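Local coordinates for glyoxalase family protein, putative (Bacillus anthracis, PDB 2QQZ) that is of unknown function but belongs to the glyoxalase/bleomycin resistance/dioxygenase superfamily, whose members include metal-dependent enzymes and drug-binding proteins, at residues A[14-19]-A[111-116]; A[100-103]-A[107-110]. One frame throughout, in Å; residues are numbered along the deposited sequence.

Overall arrangement
Both contacts draw on strand 106-112, from its two ends. In contact 2 its early part, 107-110, folds back against 100-103, at the edge of the sheet that also holds strands 76-80 and 118-124. Contact 1 starts where that leaves off: 111-116 runs out of the strand into a turn and meets 14-19, the end of strand 8-18 in the other four-stranded sheet. The centres of contact 1 and contact 2 lie about 20 Å apart. Along the chain the short hairpin of contact 2 is nested inside the long loop that contact 1 closes. Contact 1 joins the two sheets, while contact 2 shapes one edge of the second; each also touches the second subunit.

Contact 1. Residues A[14-19]-A[111-116]; sequences VQVAAP and VSDPFG
Asp113 OD2, approached by Val16 CG1 at 3.9 Å, is gripped by two polar groups, the hydroxyl of Tyr30 on helix 23-33 and the side-chain amide of Asn117. The other carboxylate oxygen turns back on its own chain: Phe115 N donates to Asp113 OD1 at 2.7 Å, reaching it from well above the carboxylate plane. This is an Asx turn, and CG makes it possible by standing between the backbone N and the carbonyl carbon (chi1 70°), which swings the carboxylate over the next peptides. Bonded through both oxygens, the buried carboxylate can hardly rotate. A type I turn runs through the same residues, closed by Gly116 N to Asp113 O at 3.1 Å.

The turn presents Phe115 to the end of strand 8-18. Ala18 CB sits over one face of the ring in a CH-pi contact, 4.0 Å from the ring centroid and somewhat toward the CD2-CE2 rim. Pro114 CB covers the opposite face, so the ring is sandwiched between a methyl from the far segment and the proline just before it. Pro19 comes in obliquely, its CD 3.6 Å from Phe115 CD1. Asn117 ties the segments together a second time, since its ND2 also bonds to Ala17 O.

Asp113-Pro114-Phe115-Gly116-Asn117 has the Asp-Pro-x-Gly-Asn pattern familiar in glyoxalase-superfamily proteins; here it forms the turn between strands 106-112 and 118-124 and docks it against the first strand of the other sheet.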
loop_
_atom_site.group_PDB
_atom_site.type_symbol
_atom_site.label_atom_id
_atom_site.label_comp_id
_atom_site.label_asym_id
_atom_site.label_seq_id
_atom_site.Cartn_x
_atom_site.Cartn_y
_atom_site.Cartn_z
ATOM N N VAL A 14 2.681 0.387 4.086
ATOM C CA VAL A 14 2.980 0.805 2.725
ATOM C C VAL A 14 4.096 1.847 2.762
ATOM O O VAL A 14 4.150 2.719 3.650
ATOM C CB VAL A 14 1.724 1.378 1.982
ATOM C CG1 VAL A 14 0.736 0.280 1.758
ATOM C CG2 VAL A 14 1.058 2.566 2.778
ATOM N N GLN A 15 5.012 1.714 1.819
ATOM C CA GLN A 15 6.078 2.665 1.684
ATOM C C GLN A 15 5.701 3.622 0.554
ATOM O O GLN A 15 5.508 3.195 -0.572
ATOM C CB GLN A 15 7.412 1.948 1.425
ATOM C CG GLN A 15 8.442 3.019 1.038
ATOM C CD GLN A 15 9.737 2.857 1.717
ATOM O OE1 GLN A 15 9.811 2.833 2.942
ATOM N NE2 GLN A 15 10.781 2.737 0.938
ATOM N N VAL A 16 5.582 4.916 0.864
ATOM C CA VAL A 16 5.254 6.003 -0.104
ATOM C C VAL A 16 6.534 6.822 -0.321
ATOM O O VAL A 16 7.234 7.140 0.637
ATOM C CB VAL A 16 4.159 6.892 0.513
ATOM C CG1 VAL A 16 3.881 8.173 -0.298
ATOM C CG2 VAL A 16 2.869 6.067 0.707
ATOM N N ALA A 17 6.870 7.117 -1.570
ATOM C CA ALA A 17 8.155 7.776 -1.830
ATOM C C ALA A 17 7.954 9.293 -1.778
ATOM O O ALA A 17 6.819 9.781 -1.952
ATOM C CB ALA A 17 8.702 7.330 -3.137
ATOM N N ALA A 18 9.050 10.015 -1.564
ATOM C CA ALA A 18 9.052 11.459 -1.452
ATOM C C ALA A 18 10.467 11.930 -1.704
ATOM O O ALA A 18 11.431 11.139 -1.617
ATOM C CB ALA A 18 8.586 11.859 -0.059
ATOM N N PRO A 19 10.628 13.211 -2.048
ATOM C CA PRO A 19 12.003 13.642 -2.265
ATOM C C PRO A 19 12.855 13.869 -1.004
ATOM O O PRO A 19 12.327 14.027 0.106
ATOM C CB PRO A 19 11.843 14.966 -3.025
ATOM C CG PRO A 19 10.466 15.465 -2.694
ATOM C CD PRO A 19 9.633 14.263 -2.330
ATOM N N VAL A 111 -7.027 12.199 -2.715
ATOM C CA VAL A 111 -6.302 13.446 -2.575
ATOM C C VAL A 111 -4.874 13.169 -3.062
ATOM O O VAL A 111 -4.468 12.007 -3.201
ATOM C CB VAL A 111 -6.297 13.943 -1.112
ATOM C CG1 VAL A 111 -7.691 13.962 -0.553
ATOM C CG2 VAL A 111 -5.429 13.045 -0.238
ATOM N N SER A 112 -4.121 14.218 -3.314
ATOM C CA SER A 112 -2.686 14.126 -3.548
ATOM C C SER A 112 -1.955 14.630 -2.296
ATOM O O SER A 112 -2.320 15.652 -1.705
ATOM C CB SER A 112 -2.268 14.990 -4.745
ATOM O OG SER A 112 -2.850 14.475 -5.950
ATOM N N ASP A 113 -0.902 13.947 -1.884
ATOM C CA ASP A 113 -0.083 14.509 -0.784
ATOM C C ASP A 113 0.767 15.671 -1.370
ATOM O O ASP A 113 0.643 15.981 -2.568
ATOM C CB ASP A 113 0.781 13.440 -0.061
ATOM C CG ASP A 113 1.937 12.889 -0.929
ATOM O OD1 ASP A 113 2.256 13.500 -1.989
ATOM O OD2 ASP A 113 2.563 11.880 -0.510
ATOM N N PRO A 114 1.595 16.334 -0.532
ATOM C CA PRO A 114 2.371 17.463 -1.017
ATOM C C PRO A 114 3.346 17.079 -2.154
ATOM O O PRO A 114 3.800 17.990 -2.861
ATOM C CB PRO A 114 3.141 17.885 0.233
ATOM C CG PRO A 114 2.313 17.436 1.291
ATOM C CD PRO A 114 1.857 16.125 0.898
ATOM N N PHE A 115 3.598 15.786 -2.410
ATOM C CA PHE A 115 4.657 15.408 -3.377
ATOM C C PHE A 115 4.014 14.860 -4.643
ATOM O O PHE A 115 4.710 14.490 -5.593
ATOM C CB PHE A 115 5.599 14.357 -2.776
ATOM C CG PHE A 115 5.927 14.637 -1.340
ATOM C CD1 PHE A 115 6.679 15.791 -1.000
ATOM C CD2 PHE A 115 5.404 13.843 -0.330
ATOM C CE1 PHE A 115 6.924 16.114 0.345
ATOM C CE2 PHE A 115 5.651 14.158 1.073
ATOM C CZ PHE A 115 6.392 15.285 1.383
ATOM N N GLY A 116 2.679 14.860 -4.660
ATOM C CA GLY A 116 1.944 14.457 -5.812
ATOM C C GLY A 116 1.529 12.983 -5.796
ATOM O O GLY A 116 1.000 12.516 -6.805
#

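Contact 2. Residues A[100-103]-A[107-110]; sequences DHAR and IRFY
The loop after strand 98-100 turns back antiparallel to strand 106-112, and Asp100 N donates to Arg108 O at 3.1 Å, whereas Asp100 O and Arg108 N are linked through water 2, which accepts a hydrogen bond from Arg108 N at 3.0 Å and donates one to Asp100 O.

The side chains of Asp100 and Arg108 run alongside each other in the same direction and pair as a salt bridge centred on one oxygen. Arg108 NH2 reaches Asp100 OD1 at 2.8 Å, and Arg108 NE adds a weak bond to the same atom. Carboxylate and guanidinium planes stand 82° apart, so the flat two-pronged pairing, one oxygen to each nitrogen, is not made. From the opposite face of the carboxylate Ala102 N donates to Asp100 OD1 at 2.9 Å, nearly straight at 168°. That bond makes an Asx turn, and OD1 thus joins the loop backbone to the strand.

Arg108 CG stands between the backbone N and the carbonyl carbon (chi1 70°), and the chain is extended from there to NE, which carries the guanidinium alongside Asp100. One face of that group carries Arg103 CB, 3.8 Å from Arg108 NH2; over the centre of the other lies Tyr110 OH, 4.1 Å above the plane. Tyr110 OH is also 3.3 Å from Asp100 OD2. Beyond its CB the long Arg103 chain leads away, and Arg103 NH1 ends 5.0 Å from Arg108 NH1. Water 3 is weakly held by both.

Arg108 and Tyr110 share one face of the sheet, where they touch Met122 and Glu120 of strand 118-124. Phe109 points to the other face and packs on helix 83-92, while Arg103 meets Trp52 of the second subunit.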
loop_
_atom_site.group_PDB
_atom_site.type_symbol
_atom_site.label_atom_id
_atom_site.label_comp_id
_atom_site.label_asym_id
_atom_site.label_seq_id
_atom_site.Cartn_x
_atom_site.Cartn_y
_atom_site.Cartn_z
ATOM N N ASP A 100 -15.091 9.728 -6.044
ATOM C CA ASP A 100 -15.222 8.629 -6.981
ATOM C C ASP A 100 -16.500 7.829 -6.706
ATOM O O ASP A 100 -16.716 7.366 -5.577
ATOM C CB ASP A 100 -14.020 7.701 -6.887
ATOM C CG ASP A 100 -14.040 6.660 -7.969
ATOM O OD1 ASP A 100 -14.925 5.764 -7.952
ATOM O OD2 ASP A 100 -13.185 6.786 -8.853
ATOM N N HIS A 101 -17.353 7.687 -7.718
ATOM C CA HIS A 101 -18.647 7.092 -7.519
ATOM C C HIS A 101 -18.801 5.758 -8.202
ATOM O O HIS A 101 -19.915 5.279 -8.308
ATOM C CB HIS A 101 -19.753 8.063 -8.009
ATOM C CG HIS A 101 -19.672 9.400 -7.351
ATOM N ND1 HIS A 101 -20.162 9.630 -6.086
ATOM C CD2 HIS A 101 -19.094 10.558 -7.744
ATOM C CE1 HIS A 101 -19.905 10.875 -5.734
ATOM N NE2 HIS A 101 -19.264 11.463 -6.723
ATOM N N ALA A 102 -17.713 5.149 -8.664
ATOM C CA ALA A 102 -17.866 3.963 -9.516
ATOM C C ALA A 102 -18.248 2.710 -8.723
ATOM O O ALA A 102 -18.877 1.823 -9.245
ATOM C CB ALA A 102 -16.608 3.735 -10.352
ATOM N N ARG A 103 -17.907 2.685 -7.436
ATOM C CA ARG A 103 -18.112 1.531 -6.562
ATOM C C ARG A 103 -19.219 1.958 -5.577
ATOM O O ARG A 103 -18.958 2.710 -4.633
ATOM C CB ARG A 103 -16.764 1.220 -5.882
ATOM C CG ARG A 103 -16.645 -0.179 -5.345
ATOM C CD ARG A 103 -15.362 -0.379 -4.545
ATOM N NE ARG A 103 -15.625 -1.442 -3.578
ATOM C CZ ARG A 103 -14.774 -1.883 -2.695
ATOM N NH1 ARG A 103 -13.541 -1.367 -2.603
ATOM N NH2 ARG A 103 -15.174 -2.855 -1.885
ATOM N N ILE A 107 -18.189 4.749 -0.212
ATOM C CA ILE A 107 -17.958 6.155 -0.436
ATOM C C ILE A 107 -16.469 6.303 -0.453
ATOM O O ILE A 107 -15.763 5.728 0.397
ATOM C CB ILE A 107 -18.560 7.011 0.722
ATOM C CG1 ILE A 107 -20.069 6.772 0.782
ATOM C CG2 ILE A 107 -18.209 8.523 0.564
ATOM C CD1 ILE A 107 -20.805 7.467 1.951
ATOM N N ARG A 108 -15.950 7.089 -1.380
ATOM C CA ARG A 108 -14.505 7.234 -1.412
ATOM C C ARG A 108 -14.062 8.418 -2.227
ATOM O O ARG A 108 -14.797 8.937 -3.070
ATOM C CB ARG A 108 -13.892 5.958 -1.964
ATOM C CG ARG A 108 -14.151 5.750 -3.425
ATOM C CD ARG A 108 -13.543 4.463 -3.831
ATOM N NE ARG A 108 -13.933 4.226 -5.231
ATOM C CZ ARG A 108 -13.392 3.318 -6.043
ATOM N NH1 ARG A 108 -12.421 2.510 -5.614
ATOM N NH2 ARG A 108 -13.857 3.212 -7.276
ATOM N N PHE A 109 -12.837 8.839 -1.996
ATOM C CA PHE A 109 -12.293 9.989 -2.712
ATOM C C PHE A 109 -10.770 9.950 -2.652
ATOM O O PHE A 109 -10.175 9.262 -1.767
ATOM C CB PHE A 109 -12.837 11.309 -2.141
ATOM C CG PHE A 109 -12.400 11.622 -0.725
ATOM C CD1 PHE A 109 -11.217 12.315 -0.485
ATOM C CD2 PHE A 109 -13.178 11.241 0.362
ATOM C CE1 PHE A 109 -10.832 12.638 0.796
ATOM C CE2 PHE A 109 -12.793 11.540 1.681
ATOM C CZ PHE A 109 -11.622 12.214 1.903
ATOM N N TYR A 110 -10.134 10.703 -3.556
ATOM C CA TYR A 110 -8.672 10.739 -3.627
ATOM C C TYR A 110 -8.223 12.125 -3.263
ATOM O O TYR A 110 -8.923 13.104 -3.502
ATOM C CB TYR A 110 -8.187 10.448 -5.040
ATOM C CG TYR A 110 -8.797 9.241 -5.665
ATOM C CD1 TYR A 110 -8.569 7.976 -5.124
ATOM C CD2 TYR A 110 -9.543 9.333 -6.838
ATOM C CE1 TYR A 110 -9.114 6.836 -5.692
ATOM C CE2 TYR A 110 -10.081 8.170 -7.439
ATOM C CZ TYR A 110 -9.876 6.946 -6.844
ATOM O OH TYR A 110 -10.372 5.760 -7.384
HETATM O O HOH W 1 -17.206 4.606 -5.252
HETATM O O HOH W 2 -17.951 8.365 -3.207
HETATM O O HOH W 3 -12.346 1.524 -2.391
#